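Local coordinates for protein phosphoribosylformylglycinamidine cyclo-ligase (Thermus thermophilus HB8, PDB 5AVM) that probably catalyses the ATP-dependent closure of formylglycinamidine ribonucleotide to aminoimidazole ribonucleotide in purine biosynthesis, at residues T59-G64 with V84-N89; E97-L102 with V157-R162. All coordinates share one frame; numbering follows the deposited sequence.

Interaction 1 of 2, residues T59-G64 with V84-N89; sequences TTDGVG and VNHSVN
Asp61 OD1 comes within 3.3 Å of His86 NE2 on the facing helix, but the angle is too poor for a hydrogen bond. Glu137 OE2 of the second subunit is also near this oxygen, so two acidic groups of like charge lie close together. The contact is helix-on-sheet packing in the N-terminal domain of an AIR synthase. Strand 54-62, at the margin of a four-stranded mixed sheet within this chain, is covered by helix 79-92. The short axes pass 8.3 Å apart and run roughly antiparallel, at 146°. Asp61 turns its CG beside its own backbone N (chi1 -71°), which carries the carboxylate over to the His86 ring. The two side chains cross at about a right angle, and their planes are 41° apart. Asp61 CB sits over one face of the ring, toward its rim, and Asp61 CG is 3.6 Å from His86 CD2. The ring's firm polar bond is made elsewhere, by ND1 to Thr187 OG1, and His221 and His243 also meet the ring, which probably limits its freedom to turn. With an alanine in place of Asp61, the carboxylate beside CD2 and NE2 would be lost, which would probably open a gap between ring and strand and leave NE2 without its acidic neighbour. The second carboxylate oxygen lies near the helix backbone: Asp61 OD2 is 3.7 Å from Ser87 CA. Ser87 OG is hydrogen-bonded to Leu83 O, one turn back in the helix. Nearer the start of segment 59-64, Thr59 CG2 rests 3.5 Å from Ser87 O.

Interaction 2 of 2, residues E97-L102 with V157-R162; sequences EPLFFL and VGVVER
Phe100 CG lies between its own backbone N and carbonyl carbon (chi1 58°), and this folds the ring alongside Val157. Val157 CG1 is anti to its backbone N (chi1 176°), which leaves CG2 beside that N and facing the ring rim, 3.3 Å from Phe100 CE1. Val157 CB stands over the ring face, 3.8 Å from the centroid, a CH-pi contact. Both residues also meet the second subunit, where Phe100 packs on Ala58 and Val157 on its own counterpart. Leu99 reaches further along the strand, its CD1 4.0 Å from Val159 CB. The backbones pair antiparallel. Val157 N donates to Phe100 O at 3.0 Å, nearly straight at 172°. Val157 O takes two donors: Leu99 N at 2.6 Å, and Phe100 N in a weak bond at 3.3 Å. Beyond them, Glu97 and Val159 exchange a pair of bonds, N to O in both directions. Gly158 CA is only 3.0 Å from Glu97 O, and a side chain on Gly158 would run into that oxygen. The register slips by one residue where Leu99 and Phe100 both face Val157, which is a classic beta bulge in an antiparallel pair.

Overall arrangement
Both interactions build the same N-terminal domain around one sheet. Interaction 1 is buried, its centre about 8 Å from the centre of the chain, and sets a helix on strand 54-62. Interaction 2 is partly buried, its centre about 17 Å out, and joins strands 97-107 and 150-161 within the sheet. Strand 150-161 lies between the other two strands. The chemistry differs accordingly. Interaction 1 has no hydrogen bond across it and brings mostly polar side chains together by packing; interaction 2 is stitched by backbone bonds and apolar packing. They touch directly: Phe101 CE1 is 4.0 Å from Ser87 OG. Both also reach the second subunit.

Interaction 1 of 2, residues T59-G64 with V84-N89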
ATOM      1  N   THR B  59      -3.476   4.679   7.351  1.00 20.00           N
ATOM      2  CA  THR B  59      -3.797   5.321   6.096  1.00 19.42           C
ATOM      3  C   THR B  59      -2.764   4.802   5.102  1.00 19.98           C
ATOM      4  O   THR B  59      -1.674   4.388   5.499  1.00 19.49           O
ATOM      5  CB  THR B  59      -3.675   6.872   6.245  1.00 18.65           C
ATOM      6  OG1 THR B  59      -3.975   7.507   5.000  1.00 17.39           O
ATOM      7  CG2 THR B  59      -2.274   7.263   6.682  1.00 15.90           C
ATOM      8  N   THR B  60      -3.121   4.785   3.824  1.00 20.58           N
ATOM      9  CA  THR B  60      -2.196   4.370   2.784  1.00 21.06           C
ATOM     10  C   THR B  60      -2.247   5.490   1.737  1.00 22.50           C
ATOM     11  O   THR B  60      -3.322   6.010   1.431  1.00 22.99           O
ATOM     12  CB  THR B  60      -2.582   2.996   2.180  1.00 21.35           C
ATOM     13  OG1 THR B  60      -1.470   2.499   1.425  1.00 22.32           O
ATOM     14  CG2 THR B  60      -3.819   3.100   1.286  1.00 16.99           C
ATOM     15  N   ASP B  61      -1.088   5.888   1.215  1.00 22.94           N
ATOM     16  CA  ASP B  61      -1.020   6.990   0.247  1.00 23.28           C
ATOM     17  C   ASP B  61       0.021   6.743  -0.817  1.00 22.06           C
ATOM     18  O   ASP B  61       0.776   5.783  -0.744  1.00 23.23           O
ATOM     19  CB  ASP B  61      -0.642   8.307   0.946  1.00 23.12           C
ATOM     20  CG  ASP B  61      -1.741   8.853   1.823  1.00 23.93           C
ATOM     21  OD1 ASP B  61      -2.780   9.276   1.281  1.00 28.58           O
ATOM     22  OD2 ASP B  61      -1.572   8.868   3.058  1.00 25.55           O
ATOM     23  N   GLY B  62       0.063   7.644  -1.789  1.00 22.15           N
ATOM     24  CA  GLY B  62       1.033   7.560  -2.861  1.00 23.41           C
ATOM     25  C   GLY B  62       1.608   8.946  -3.069  1.00 24.82           C
ATOM     26  O   GLY B  62       0.945   9.936  -2.765  1.00 25.86           O
ATOM     27  N   VAL B  63       2.837   9.035  -3.563  1.00 25.78           N
ATOM     28  CA  VAL B  63       3.446  10.339  -3.803  1.00 25.61           C
ATOM     29  C   VAL B  63       2.638  11.040  -4.895  1.00 26.06           C
ATOM     30  O   VAL B  63       2.255  12.206  -4.757  1.00 27.66           O
ATOM     31  CB  VAL B  63       4.935  10.191  -4.236  1.00 25.69           C
ATOM     32  CG1 VAL B  63       5.502  11.530  -4.665  1.00 26.86           C
ATOM     33  CG2 VAL B  63       5.760   9.645  -3.078  1.00 23.86           C
ATOM     34  N   GLY B  64       2.353  10.314  -5.970  1.00 25.44           N
ATOM     35  CA  GLY B  64       1.591  10.890  -7.065  1.00 26.29           C
ATOM     36  C   GLY B  64       2.470  11.251  -8.248  1.00 24.81           C
ATOM     37  O   GLY B  64       3.640  10.901  -8.275  1.00 23.61           O
ATOM     38  N   VAL B  84       5.975  10.188   3.392  1.00 23.22           N
ATOM     39  CA  VAL B  84       5.885  10.061   4.839  1.00 23.20           C
ATOM     40  C   VAL B  84       5.094  11.207   5.461  1.00 24.25           C
ATOM     41  O   VAL B  84       4.188  10.976   6.270  1.00 25.01           O
ATOM     42  CB  VAL B  84       7.300   9.983   5.456  1.00 21.72           C
ATOM     43  CG1 VAL B  84       7.236  10.086   6.969  1.00 20.54           C
ATOM     44  CG2 VAL B  84       7.950   8.670   5.047  1.00 19.38           C
ATOM     45  N   ASN B  85       5.427  12.439   5.082  1.00 23.73           N
ATOM     46  CA  ASN B  85       4.731  13.609   5.612  1.00 22.94           C
ATOM     47  C   ASN B  85       3.262  13.653   5.218  1.00 22.27           C
ATOM     48  O   ASN B  85       2.430  14.115   5.991  1.00 24.52           O
ATOM     49  CB  ASN B  85       5.425  14.886   5.158  1.00 23.87           C
ATOM     50  CG  ASN B  85       6.746  15.087   5.850  1.00 24.49           C
ATOM     51  OD1 ASN B  85       7.175  14.231   6.626  1.00 24.21           O
ATOM     52  ND2 ASN B  85       7.404  16.212   5.579  1.00 23.15           N
ATOM     53  N   HIS B  86       2.944  13.184   4.015  1.00 20.01           N
ATOM     54  CA  HIS B  86       1.565  13.153   3.550  1.00 19.62           C
ATOM     55  C   HIS B  86       0.841  12.085   4.363  1.00 21.43           C
ATOM     56  O   HIS B  86      -0.325  12.240   4.721  1.00 20.88           O
ATOM     57  CB  HIS B  86       1.542  12.819   2.056  1.00 19.88           C
ATOM     58  CG  HIS B  86       0.171  12.781   1.449  1.00 20.33           C
ATOM     59  ND1 HIS B  86      -0.063  13.129   0.137  1.00 21.22           N
ATOM     60  CD2 HIS B  86      -1.019  12.372   1.944  1.00 20.69           C
ATOM     61  CE1 HIS B  86      -1.337  12.932  -0.153  1.00 19.48           C
ATOM     62  NE2 HIS B  86      -1.939  12.470   0.927  1.00 20.51           N
ATOM     63  N   SER B  87       1.554  11.002   4.664  1.00 22.69           N
ATOM     64  CA  SER B  87       1.001   9.895   5.445  1.00 23.72           C
ATOM     65  C   SER B  87       0.769  10.333   6.892  1.00 23.32           C
ATOM     66  O   SER B  87      -0.246   9.989   7.502  1.00 23.83           O
ATOM     67  CB  SER B  87       1.958   8.687   5.417  1.00 25.53           C
ATOM     68  OG  SER B  87       2.156   8.192   4.095  1.00 28.38           O
ATOM     69  N   VAL B  88       1.717  11.083   7.440  1.00 21.98           N
ATOM     70  CA  VAL B  88       1.605  11.568   8.803  1.00 20.99           C
ATOM     71  C   VAL B  88       0.386  12.478   8.962  1.00 21.66           C
ATOM     72  O   VAL B  88      -0.346  12.373   9.944  1.00 23.40           O
ATOM     73  CB  VAL B  88       2.891  12.334   9.227  1.00 21.22           C
ATOM     74  CG1 VAL B  88       2.673  13.054  10.549  1.00 20.81           C
ATOM     75  CG2 VAL B  88       4.054  11.359   9.357  1.00 20.02           C
ATOM     76  N   ASN B  89       0.156  13.355   7.988  1.00 21.70           N
ATOM     77  CA  ASN B  89      -0.964  14.289   8.053  1.00 20.66           C
ATOM     78  C   ASN B  89      -2.330  13.642   7.935  1.00 20.07           C
ATOM     79  O   ASN B  89      -3.262  14.057   8.612  1.00 21.02           O
ATOM     80  CB  ASN B  89      -0.830  15.379   6.983  1.00 22.28           C
ATOM     81  CG  ASN B  89       0.293  16.368   7.279  1.00 25.03           C
ATOM     82  OD1 ASN B  89       0.961  16.285   8.321  1.00 26.03           O
ATOM     83  ND2 ASN B  89       0.505  17.314   6.361  1.00 23.81           N
TER

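Interaction 2 of 2, residues E97-L102 with V157-R162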
ATOM      1  N   GLU B  97      -1.254   9.520  16.399  1.00 27.12           N
ATOM      2  CA  GLU B  97       0.203   9.660  16.346  1.00 29.88           C
ATOM      3  C   GLU B  97       0.735   8.447  15.583  1.00 28.89           C
ATOM      4  O   GLU B  97       0.172   7.352  15.673  1.00 28.97           O
ATOM      5  CB  GLU B  97       0.820   9.659  17.749  1.00 32.65           C
ATOM      6  CG  GLU B  97       0.497  10.863  18.595  1.00 37.57           C
ATOM      7  CD  GLU B  97       1.622  11.193  19.547  1.00 41.21           C
ATOM      8  OE1 GLU B  97       2.628  11.792  19.093  1.00 41.44           O
ATOM      9  OE2 GLU B  97       1.509  10.839  20.742  1.00 43.91           O
ATOM     10  N   PRO B  98       1.836   8.619  14.834  1.00 29.04           N
ATOM     11  CA  PRO B  98       2.400   7.503  14.069  1.00 27.97           C
ATOM     12  C   PRO B  98       3.073   6.417  14.898  1.00 27.05           C
ATOM     13  O   PRO B  98       3.715   6.710  15.901  1.00 26.67           O
ATOM     14  CB  PRO B  98       3.373   8.201  13.119  1.00 27.89           C
ATOM     15  CG  PRO B  98       3.854   9.358  13.929  1.00 27.93           C
ATOM     16  CD  PRO B  98       2.587   9.864  14.586  1.00 28.46           C
ATOM     17  N   LEU B  99       2.912   5.162  14.465  1.00 27.01           N
ATOM     18  CA  LEU B  99       3.525   4.005  15.132  1.00 25.70           C
ATOM     19  C   LEU B  99       4.635   3.380  14.266  1.00 24.26           C
ATOM     20  O   LEU B  99       5.649   2.919  14.788  1.00 24.74           O
ATOM     21  CB  LEU B  99       2.475   2.930  15.456  1.00 25.51           C
ATOM     22  CG  LEU B  99       1.597   3.095  16.701  1.00 25.50           C
ATOM     23  CD1 LEU B  99       0.582   1.951  16.762  1.00 24.16           C
ATOM     24  CD2 LEU B  99       2.467   3.102  17.951  1.00 24.30           C
ATOM     25  N   PHE B 100       4.435   3.354  12.951  1.00 21.23           N
ATOM     26  CA  PHE B 100       5.431   2.807  12.035  1.00 19.63           C
ATOM     27  C   PHE B 100       4.984   2.933  10.577  1.00 19.16           C
ATOM     28  O   PHE B 100       3.790   3.030  10.292  1.00 18.04           O
ATOM     29  CB  PHE B 100       5.748   1.344  12.391  1.00 19.29           C
ATOM     30  CG  PHE B 100       4.554   0.422  12.365  1.00 18.09           C
ATOM     31  CD1 PHE B 100       4.046  -0.052  11.158  1.00 16.36           C
ATOM     32  CD2 PHE B 100       3.957   0.002  13.555  1.00 16.54           C
ATOM     33  CE1 PHE B 100       2.967  -0.934  11.136  1.00 16.07           C
ATOM     34  CE2 PHE B 100       2.875  -0.877  13.542  1.00 16.70           C
ATOM     35  CZ  PHE B 100       2.380  -1.347  12.329  1.00 15.62           C
ATOM     36  N   PHE B 101       5.955   2.933   9.667  1.00 18.15           N
ATOM     37  CA  PHE B 101       5.707   3.080   8.234  1.00 19.47           C
ATOM     38  C   PHE B 101       6.335   1.930   7.430  1.00 20.63           C
ATOM     39  O   PHE B 101       7.288   1.301   7.876  1.00 21.34           O
ATOM     40  CB  PHE B 101       6.311   4.430   7.784  1.00 19.29           C
ATOM     41  CG  PHE B 101       6.239   4.695   6.301  1.00 18.74           C
ATOM     42  CD1 PHE B 101       5.050   5.099   5.702  1.00 19.83           C
ATOM     43  CD2 PHE B 101       7.372   4.560   5.502  1.00 18.35           C
ATOM     44  CE1 PHE B 101       4.992   5.365   4.329  1.00 19.35           C
ATOM     45  CE2 PHE B 101       7.323   4.824   4.135  1.00 17.43           C
ATOM     46  CZ  PHE B 101       6.128   5.226   3.549  1.00 18.30           C
ATOM     47  N   LEU B 102       5.773   1.641   6.261  1.00 21.78           N
ATOM     48  CA  LEU B 102       6.323   0.631   5.357  1.00 23.40           C
ATOM     49  C   LEU B 102       5.835   1.016   3.960  1.00 25.04           C
ATOM     50  O   LEU B 102       4.750   1.594   3.823  1.00 24.44           O
ATOM     51  CB  LEU B 102       5.908  -0.796   5.751  1.00 22.52           C
ATOM     52  CG  LEU B 102       4.501  -1.382   5.697  1.00 21.59           C
ATOM     53  CD1 LEU B 102       4.639  -2.890   5.776  1.00 18.80           C
ATOM     54  CD2 LEU B 102       3.636  -0.865   6.837  1.00 20.40           C
ATOM     55  N   VAL B 157       0.836   3.401  10.128  1.00 19.19           N
ATOM     56  CA  VAL B 157      -0.039   2.907  11.187  1.00 16.78           C
ATOM     57  C   VAL B 157       0.152   3.821  12.387  1.00 16.79           C
ATOM     58  O   VAL B 157       1.251   4.316  12.634  1.00 16.94           O
ATOM     59  CB  VAL B 157       0.305   1.439  11.573  1.00 17.29           C
ATOM     60  CG1 VAL B 157      -0.557   0.976  12.748  1.00 15.03           C
ATOM     61  CG2 VAL B 157       0.092   0.529  10.370  1.00 12.92           C
ATOM     62  N   GLY B 158      -0.919   4.058  13.126  1.00 16.70           N
ATOM     63  CA  GLY B 158      -0.819   4.942  14.268  1.00 17.17           C
ATOM     64  C   GLY B 158      -1.738   4.521  15.380  1.00 17.12           C
ATOM     65  O   GLY B 158      -2.263   3.414  15.364  1.00 19.05           O
ATOM     66  N   VAL B 159      -1.941   5.399  16.351  1.00 17.11           N
ATOM     67  CA  VAL B 159      -2.803   5.072  17.471  1.00 17.10           C
ATOM     68  C   VAL B 159      -3.464   6.343  17.993  1.00 18.26           C
ATOM     69  O   VAL B 159      -2.890   7.425  17.921  1.00 18.06           O
ATOM     70  CB  VAL B 159      -1.983   4.360  18.596  1.00 18.16           C
ATOM     71  CG1 VAL B 159      -0.921   5.314  19.165  1.00 17.83           C
ATOM     72  CG2 VAL B 159      -2.914   3.838  19.682  1.00 15.49           C
ATOM     73  N   VAL B 160      -4.681   6.209  18.503  1.00 19.05           N
ATOM     74  CA  VAL B 160      -5.424   7.346  19.033  1.00 18.60           C
ATOM     75  C   VAL B 160      -6.399   6.865  20.114  1.00 19.90           C
ATOM     76  O   VAL B 160      -6.901   5.746  20.045  1.00 20.61           O
ATOM     77  CB  VAL B 160      -6.212   8.041  17.896  1.00 17.76           C
ATOM     78  CG1 VAL B 160      -7.170   7.052  17.256  1.00 13.83           C
ATOM     79  CG2 VAL B 160      -6.951   9.263  18.430  1.00 15.82           C
ATOM     80  N   GLU B 161      -6.642   7.689  21.128  1.00 21.60           N
ATOM     81  CA  GLU B 161      -7.587   7.315  22.179  1.00 21.53           C
ATOM     82  C   GLU B 161      -8.961   7.545  21.573  1.00 21.81           C
ATOM     83  O   GLU B 161      -9.233   8.619  21.037  1.00 22.12           O
ATOM     84  CB  GLU B 161      -7.392   8.183  23.420  1.00 22.57           C
ATOM     85  CG  GLU B 161      -6.024   8.017  24.074  1.00 26.41           C
ATOM     86  CD  GLU B 161      -5.869   6.698  24.811  1.00 28.82           C
ATOM     87  OE1 GLU B 161      -4.861   5.991  24.574  1.00 30.68           O
ATOM     88  OE2 GLU B 161      -6.753   6.376  25.633  1.00 29.68           O
ATOM     89  N   ARG B 162      -9.816   6.529  21.656  1.00 21.90           N
ATOM     90  CA  ARG B 162     -11.157   6.574  21.075  1.00 22.39           C
ATOM     91  C   ARG B 162     -11.929   7.874  21.255  1.00 23.28           C
ATOM     92  O   ARG B 162     -12.435   8.443  20.288  1.00 23.51           O
ATOM     93  CB  ARG B 162     -11.993   5.415  21.612  1.00 20.53           C
ATOM     94  CG  ARG B 162     -13.313   5.185  20.877  1.00 21.71           C
ATOM     95  CD  ARG B 162     -14.461   5.237  21.864  1.00 23.06           C
ATOM     96  NE  ARG B 162     -14.100   4.576  23.113  1.00 26.64           N
ATOM     97  CZ  ARG B 162     -14.577   4.915  24.302  1.00 27.65           C
ATOM     98  NH1 ARG B 162     -15.439   5.913  24.410  1.00 27.59           N
ATOM     99  NH2 ARG B 162     -14.189   4.259  25.384  1.00 33.14           N
TER